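Local coordinates for protein clp gene regulator (ClgR) (Corynebacterium glutamicum, PDB 3F52) that probably binds regulatory DNA through a helix-turn-helix domain and activates transcription of clp protease genes, at residues R45-A48 against E49-V53; S35-D39 against K40-L44; G81-V84 against A85-L88. One frame throughout, in Å; residues are numbered along the deposited sequence.

Contact 1. Residues R45-A48 against E49-V53; sequences RELA and EASRV
Ser51 folds back on Leu47, and Val53 on Ala48, where helix 44-51 runs out into a Schellman motif; in the helix-turn-helix domain this is the helix that leads, through a short turn, into helix 55-62. The hydroxyl of Ser51 lies beside its own backbone N, with OG anti to the carbonyl carbon (chi1 -53°), a setting that turns it back along the helix. Ser51 OG thereby donates to Leu47 O at 2.9 Å, coming from above the carbonyl plane, while Ser51 N reaches the same oxygen at 2.8 Å. Two donors of one residue thus share one carbonyl, and the buried hydroxyl is satisfied within its own helix. Leu47 brings its CD1 methyl to 3.6 Å from Ser51 OG. Both residues face the interior, touching Ala79 of helix 70-80, and Leu47 also meets Leu58 of helix 55-62.

One step on, the chain leaves the helix at Arg52, whose phi is positive. Val53 N then bonds to Ala48 O at 3.1 Å, the wider of the two returns, spanning five residues; the narrower one runs from Arg52 N to Glu49 O. The CG2 methyl of Val53 approaches the CB of Ala48 to 4.3 Å. The outer side is polar. Glu49 sends CG over the preceding turn, 3.2 Å from Arg45 O, and its chain extends beyond. Arg52 also curls back along the chain: its guanidinium meets Glu49 O side-on and in its own plane, NE and NH1 joining the backbone N so that three donors of one residue grip a single oxygen. Arg52 NE lies 2.8 Å from Glu49 O nearly in line with the carbonyl bond, whereas Arg52 NH1, also 2.8 Å from Glu49 O, comes in the carbonyl plane, on a lone pair of the oxygen.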
loop_
_atom_site.group_PDB
_atom_site.type_symbol
_atom_site.label_atom_id
_atom_site.label_comp_id
_atom_site.label_asym_id
_atom_site.label_seq_id
_atom_site.Cartn_x
_atom_site.Cartn_y
_atom_site.Cartn_z
ATOM N N ARG B 45 -4.668 19.877 -10.042
ATOM C CA ARG B 45 -4.581 21.052 -9.185
ATOM C C ARG B 45 -5.704 21.093 -8.164
ATOM O O ARG B 45 -5.460 21.404 -6.986
ATOM C CB ARG B 45 -4.524 22.333 -10.026
ATOM C CG ARG B 45 -5.056 22.178 -11.464
ATOM C CD ARG B 45 -4.700 20.789 -12.033
ATOM N NE ARG B 45 -4.214 20.817 -13.399
ATOM C CZ ARG B 45 -2.942 21.016 -13.735
ATOM N NH1 ARG B 45 -2.006 21.200 -12.802
ATOM N NH2 ARG B 45 -2.611 21.046 -15.017
ATOM N N GLU B 46 -6.923 20.745 -8.616
ATOM C CA GLU B 46 -8.098 20.689 -7.749
ATOM C C GLU B 46 -7.926 19.708 -6.591
ATOM O O GLU B 46 -8.199 20.038 -5.432
ATOM C CB GLU B 46 -9.335 20.308 -8.564
ATOM C CG GLU B 46 -9.799 21.384 -9.555
ATOM C CD GLU B 46 -11.038 20.956 -10.339
ATOM O OE1 GLU B 46 -11.518 19.810 -10.138
ATOM O OE2 GLU B 46 -11.554 21.788 -11.133
ATOM N N LEU B 47 -7.479 18.492 -6.909
ATOM C CA LEU B 47 -7.248 17.500 -5.886
ATOM C C LEU B 47 -6.073 17.903 -5.002
ATOM O O LEU B 47 -6.124 17.730 -3.787
ATOM C CB LEU B 47 -7.013 16.105 -6.497
ATOM C CG LEU B 47 -6.860 14.976 -5.468
ATOM C CD1 LEU B 47 -8.041 14.934 -4.512
ATOM C CD2 LEU B 47 -6.674 13.616 -6.129
ATOM N N ALA B 48 -5.023 18.433 -5.616
ATOM C CA ALA B 48 -3.861 18.866 -4.865
ATOM C C ALA B 48 -4.261 19.894 -3.798
ATOM O O ALA B 48 -3.955 19.702 -2.623
ATOM C CB ALA B 48 -2.800 19.430 -5.804
ATOM N N GLU B 49 -4.965 20.962 -4.190
ATOM C CA GLU B 49 -5.405 21.950 -3.195
ATOM C C GLU B 49 -6.309 21.337 -2.114
ATOM O O GLU B 49 -6.098 21.591 -0.928
ATOM C CB GLU B 49 -5.986 23.235 -3.816
ATOM C CG GLU B 49 -7.094 23.060 -4.837
ATOM C CD GLU B 49 -7.569 24.394 -5.440
ATOM O OE1 GLU B 49 -6.810 25.397 -5.399
ATOM O OE2 GLU B 49 -8.711 24.440 -5.961
ATOM N N ALA B 50 -7.273 20.504 -2.520
ATOM C CA ALA B 50 -8.133 19.792 -1.572
ATOM C C ALA B 50 -7.329 18.931 -0.574
ATOM O O ALA B 50 -7.683 18.857 0.603
ATOM C CB ALA B 50 -9.166 18.945 -2.320
ATOM N N SER B 51 -6.239 18.318 -1.044
ATOM C CA SER B 51 -5.386 17.430 -0.222
ATOM C C SER B 51 -4.243 18.131 0.518
ATOM O O SER B 51 -3.465 17.489 1.232
ATOM C CB SER B 51 -4.806 16.303 -1.082
ATOM O OG SER B 51 -5.827 15.624 -1.787
ATOM N N ARG B 52 -4.139 19.442 0.338
ATOM C CA ARG B 52 -3.096 20.245 0.983
ATOM C C ARG B 52 -1.685 19.818 0.556
ATOM O O ARG B 52 -0.751 19.878 1.353
ATOM C CB ARG B 52 -3.246 20.224 2.520
ATOM C CG ARG B 52 -4.656 20.543 3.062
ATOM C CD ARG B 52 -5.037 22.013 2.888
ATOM N NE ARG B 52 -5.022 22.434 1.482
ATOM C CZ ARG B 52 -4.300 23.442 0.986
ATOM N NH1 ARG B 52 -4.369 23.717 -0.315
ATOM N NH2 ARG B 52 -3.521 24.180 1.778
ATOM N N VAL B 53 -1.552 19.395 -0.703
ATOM C CA VAL B 53 -0.250 19.068 -1.305
ATOM C C VAL B 53 -0.060 19.852 -2.620
ATOM O O VAL B 53 -1.038 20.332 -3.196
ATOM C CB VAL B 53 -0.105 17.532 -1.555
ATOM C CG1 VAL B 53 -0.372 16.740 -0.279
ATOM C CG2 VAL B 53 -1.026 17.067 -2.666
#

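Contact 2. Residues S35-D39 against K40-L44; sequences SFRAD and KGVTL
Arg37 reaches past the end of helix 25-40 to hold the turn Lys40-Leu44, the link that carries the chain into the next helix of the helix-turn-helix domain. Its side chain leaves CB stretched out, CG anti to the backbone N (chi1 180°), and this brings CG against the carbonyl of Val42, 3.1 Å from Val42 O; Val42 CB lies 4.1 Å from Arg37 CG. Arg37 CD continues past, 3.6 Å from Val42 O. There the chain bends (chi3 64°) and swings the guanidinium round, so that NH1 comes back to the oxygen its own methylenes have skirted. Arg37 NH1 donates to Val42 O at 3.1 Å, close to the guanidinium plane and on a lone pair of the carbonyl. Leu44 covers one face of the group, with its CA 3.8 Å above the plane and displaced toward the rim, and its CD1 near NH2. NE points to another partner, forming a salt bridge with Glu62.

The backbone beneath closes in a Schellman motif. Gly41 has a positive phi, Val42 N returns to Arg37 O at 3.2 Å, and Gly41 N bonds to Ala38 O. Arg37 therefore holds Val42 by both ends, carbonyl to backbone N and guanidinium to backbone O. Around this turn the helices converge: Arg37 and Val42 rest on Leu47 of helix 44-51, Leu44 packs on Leu58 of helix 55-62, and Lys40 NZ bonds to Leu80 O at the end of helix 70-80.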
loop_
_atom_site.group_PDB
_atom_site.type_symbol
_atom_site.label_atom_id
_atom_site.label_comp_id
_atom_site.label_asym_id
_atom_site.label_seq_id
_atom_site.Cartn_x
_atom_site.Cartn_y
_atom_site.Cartn_z
ATOM N N SER B 35 -6.965 7.000 -11.525
ATOM C CA SER B 35 -8.239 6.562 -12.077
ATOM C C SER B 35 -9.442 7.037 -11.219
ATOM O O SER B 35 -10.463 7.437 -11.784
ATOM C CB SER B 35 -8.254 5.052 -12.377
ATOM O OG SER B 35 -8.576 4.314 -11.234
ATOM N N PHE B 36 -9.312 7.061 -9.888
ATOM C CA PHE B 36 -10.376 7.587 -9.021
ATOM C C PHE B 36 -10.565 9.089 -9.256
ATOM O O PHE B 36 -11.690 9.597 -9.229
ATOM C CB PHE B 36 -10.085 7.347 -7.537
ATOM C CG PHE B 36 -10.527 5.993 -7.026
ATOM C CD1 PHE B 36 -9.764 4.846 -7.284
ATOM C CD2 PHE B 36 -11.697 5.861 -6.285
ATOM C CE1 PHE B 36 -10.158 3.581 -6.799
ATOM C CE2 PHE B 36 -12.109 4.599 -5.782
ATOM C CZ PHE B 36 -11.335 3.459 -6.051
ATOM N N ARG B 37 -9.462 9.797 -9.475
ATOM C CA ARG B 37 -9.529 11.239 -9.775
ATOM C C ARG B 37 -10.187 11.494 -11.126
ATOM O O ARG B 37 -11.028 12.397 -11.266
ATOM C CB ARG B 37 -8.129 11.877 -9.724
ATOM C CG ARG B 37 -8.139 13.370 -10.038
ATOM C CD ARG B 37 -6.781 14.032 -9.816
ATOM N NE ARG B 37 -5.734 13.543 -10.710
ATOM C CZ ARG B 37 -5.619 13.858 -12.000
ATOM N NH1 ARG B 37 -6.505 14.653 -12.602
ATOM N NH2 ARG B 37 -4.608 13.370 -12.702
ATOM N N ALA B 38 -9.813 10.696 -12.124
ATOM C CA ALA B 38 -10.370 10.843 -13.466
ATOM C C ALA B 38 -11.857 10.537 -13.467
ATOM O O ALA B 38 -12.635 11.237 -14.125
ATOM C CB ALA B 38 -9.640 9.957 -14.455
ATOM N N ASP B 39 -12.252 9.504 -12.722
ATOM C CA ASP B 39 -13.661 9.128 -12.603
ATOM C C ASP B 39 -14.489 10.271 -12.032
ATOM O O ASP B 39 -15.643 10.470 -12.421
ATOM C CB ASP B 39 -13.841 7.893 -11.705
ATOM C CG ASP B 39 -13.471 6.577 -12.403
ATOM O OD1 ASP B 39 -13.291 6.565 -13.643
ATOM O OD2 ASP B 39 -13.367 5.544 -11.697
ATOM N N LYS B 40 -13.902 10.995 -11.085
ATOM C CA LYS B 40 -14.607 12.067 -10.392
ATOM C C LYS B 40 -14.564 13.368 -11.195
ATOM O O LYS B 40 -15.259 14.334 -10.863
ATOM C CB LYS B 40 -14.038 12.255 -8.984
ATOM C CG LYS B 40 -15.096 12.576 -7.966
ATOM C CD LYS B 40 -14.498 12.957 -6.633
ATOM C CE LYS B 40 -15.598 13.262 -5.616
ATOM N NZ LYS B 40 -16.425 12.061 -5.288
ATOM N N GLY B 41 -13.760 13.371 -12.259
ATOM C CA GLY B 41 -13.640 14.504 -13.180
ATOM C C GLY B 41 -12.956 15.714 -12.570
ATOM O O GLY B 41 -13.221 16.858 -12.970
ATOM N N VAL B 42 -12.070 15.440 -11.611
ATOM C CA VAL B 42 -11.371 16.437 -10.787
ATOM C C VAL B 42 -9.978 16.632 -11.398
ATOM O O VAL B 42 -9.355 15.662 -11.804
ATOM C CB VAL B 42 -11.253 15.891 -9.321
ATOM C CG1 VAL B 42 -10.356 16.744 -8.463
ATOM C CG2 VAL B 42 -12.645 15.770 -8.674
ATOM N N THR B 43 -9.487 17.869 -11.468
ATOM C CA THR B 43 -8.170 18.111 -12.053
ATOM C C THR B 43 -7.078 17.857 -11.003
ATOM O O THR B 43 -7.366 17.799 -9.796
ATOM C CB THR B 43 -8.019 19.534 -12.645
ATOM O OG1 THR B 43 -7.946 20.489 -11.584
ATOM C CG2 THR B 43 -9.180 19.875 -13.572
ATOM N N LEU B 44 -5.838 17.706 -11.473
ATOM C CA LEU B 44 -4.668 17.514 -10.613
ATOM C C LEU B 44 -4.575 18.632 -9.572
ATOM O O LEU B 44 -4.449 18.378 -8.379
ATOM C CB LEU B 44 -3.388 17.479 -11.466
ATOM C CG LEU B 44 -2.063 17.051 -10.828
ATOM C CD1 LEU B 44 -1.947 15.534 -10.791
ATOM C CD2 LEU B 44 -0.862 17.663 -11.558
#

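Contact 3. Residues G81-V84 against A85-L88; sequences GASV and ADVL
Ser83 is the N-cap of helix 84-92, the last helix of the modelled chain and one that packs against the second subunit. Its OG stands between the backbone N and the carbonyl carbon (chi1 67°) and from there turns in over the first turn, where it accepts from Asp86 N at 3.1 Å with an N-H...O angle of 152°. Val87 N bonds to Ser83 O at 3.2 Å, and Leu88 N follows with a bond to Val84 O. Beside the cap, the CG2 methyl of Val87 lies near Ser83 O and meets the CB of Ala82 at 4.0 Å, forming a small apolar contact that Phe36 of helix 25-40 extends. The first two amides of the helix are taken by the neighbouring subunit: Glu22 of that chain bonds to Val84 N through OE1 and to Ala85 N through OE2, so a carboxylate from across the dimer finishes what the serine begins. A water bridges cap and helix, accepting from Ser83 N at 2.9 Å and donating to Asp86 OD2 at 2.6 Å.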
loop_
_atom_site.group_PDB
_atom_site.type_symbol
_atom_site.label_atom_id
_atom_site.label_comp_id
_atom_site.label_asym_id
_atom_site.label_seq_id
_atom_site.Cartn_x
_atom_site.Cartn_y
_atom_site.Cartn_z
ATOM N N GLY B 81 -13.371 11.371 -1.902
ATOM C CA GLY B 81 -14.607 10.734 -1.443
ATOM C C GLY B 81 -14.549 9.229 -1.636
ATOM O O GLY B 81 -15.582 8.574 -1.790
ATOM N N ALA B 82 -13.333 8.690 -1.616
ATOM C CA ALA B 82 -13.081 7.271 -1.834
ATOM C C ALA B 82 -12.585 6.654 -0.532
ATOM O O ALA B 82 -11.953 7.346 0.268
ATOM C CB ALA B 82 -12.023 7.104 -2.937
ATOM N N SER B 83 -12.877 5.375 -0.288
ATOM C CA SER B 83 -12.203 4.702 0.836
ATOM C C SER B 83 -10.807 4.259 0.423
ATOM O O SER B 83 -10.554 4.006 -0.757
ATOM C CB SER B 83 -12.999 3.514 1.380
ATOM O OG SER B 83 -13.073 2.464 0.428
ATOM N N VAL B 84 -9.889 4.182 1.390
ATOM C CA VAL B 84 -8.547 3.651 1.106
ATOM C C VAL B 84 -8.674 2.168 0.650
ATOM O O VAL B 84 -7.949 1.722 -0.228
ATOM C CB VAL B 84 -7.602 3.797 2.329
ATOM C CG1 VAL B 84 -6.263 3.115 2.064
ATOM C CG2 VAL B 84 -7.410 5.298 2.681
ATOM N N ALA B 85 -9.597 1.429 1.262
ATOM C CA ALA B 85 -9.835 0.026 0.914
ATOM C C ALA B 85 -10.137 -0.118 -0.578
ATOM O O ALA B 85 -9.587 -0.987 -1.240
ATOM C CB ALA B 85 -10.988 -0.561 1.760
ATOM N N ASP B 86 -10.996 0.748 -1.110
ATOM C CA ASP B 86 -11.373 0.665 -2.522
ATOM C C ASP B 86 -10.205 1.053 -3.442
ATOM O O ASP B 86 -9.990 0.437 -4.486
ATOM C CB ASP B 86 -12.612 1.528 -2.830
ATOM C CG ASP B 86 -13.913 0.942 -2.264
ATOM O OD1 ASP B 86 -13.970 -0.266 -1.877
ATOM O OD2 ASP B 86 -14.908 1.721 -2.218
ATOM N N VAL B 87 -9.446 2.079 -3.055
ATOM C CA VAL B 87 -8.250 2.461 -3.805
ATOM C C VAL B 87 -7.224 1.326 -3.783
ATOM O O VAL B 87 -6.630 1.008 -4.805
ATOM C CB VAL B 87 -7.663 3.797 -3.273
ATOM C CG1 VAL B 87 -6.324 4.120 -3.929
ATOM C CG2 VAL B 87 -8.692 4.914 -3.539
ATOM N N LEU B 88 -7.042 0.706 -2.625
ATOM C CA LEU B 88 -6.089 -0.412 -2.496
ATOM C C LEU B 88 -6.478 -1.652 -3.335
ATOM O O LEU B 88 -5.631 -2.270 -3.992
ATOM C CB LEU B 88 -5.913 -0.794 -1.029
ATOM C CG LEU B 88 -4.793 -1.780 -0.684
ATOM C CD1 LEU B 88 -3.429 -1.219 -1.118
ATOM C CD2 LEU B 88 -4.792 -2.046 0.830
HETATM O O HOH W 1 -14.746 4.329 -2.254
#

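How the contacts relate
All three contacts lie at helix ends of one five-helix domain. Along the chain contact 2 comes first, at the end of helix 25-40 and the turn into helix 44-51; contact 1 follows at the end of helix 44-51, and contact 3 lies at the start of helix 84-92. Contacts 1 and 2 have centres 12 Å apart and touch, Leu47 CD2 lying 3.7 Å from Arg37 CD. Contact 2 also reaches contact 3, where Phe36 CD2 packs 3.6 Å from Ala82 CB, whereas the centres of contacts 1 and 3 stand about 17 Å apart without touching. Helix 25-40 thus touches both the helix-turn-helix pair 44-51 and 55-62, probably the DNA-binding element, and helix 84-92, which meets the second subunit.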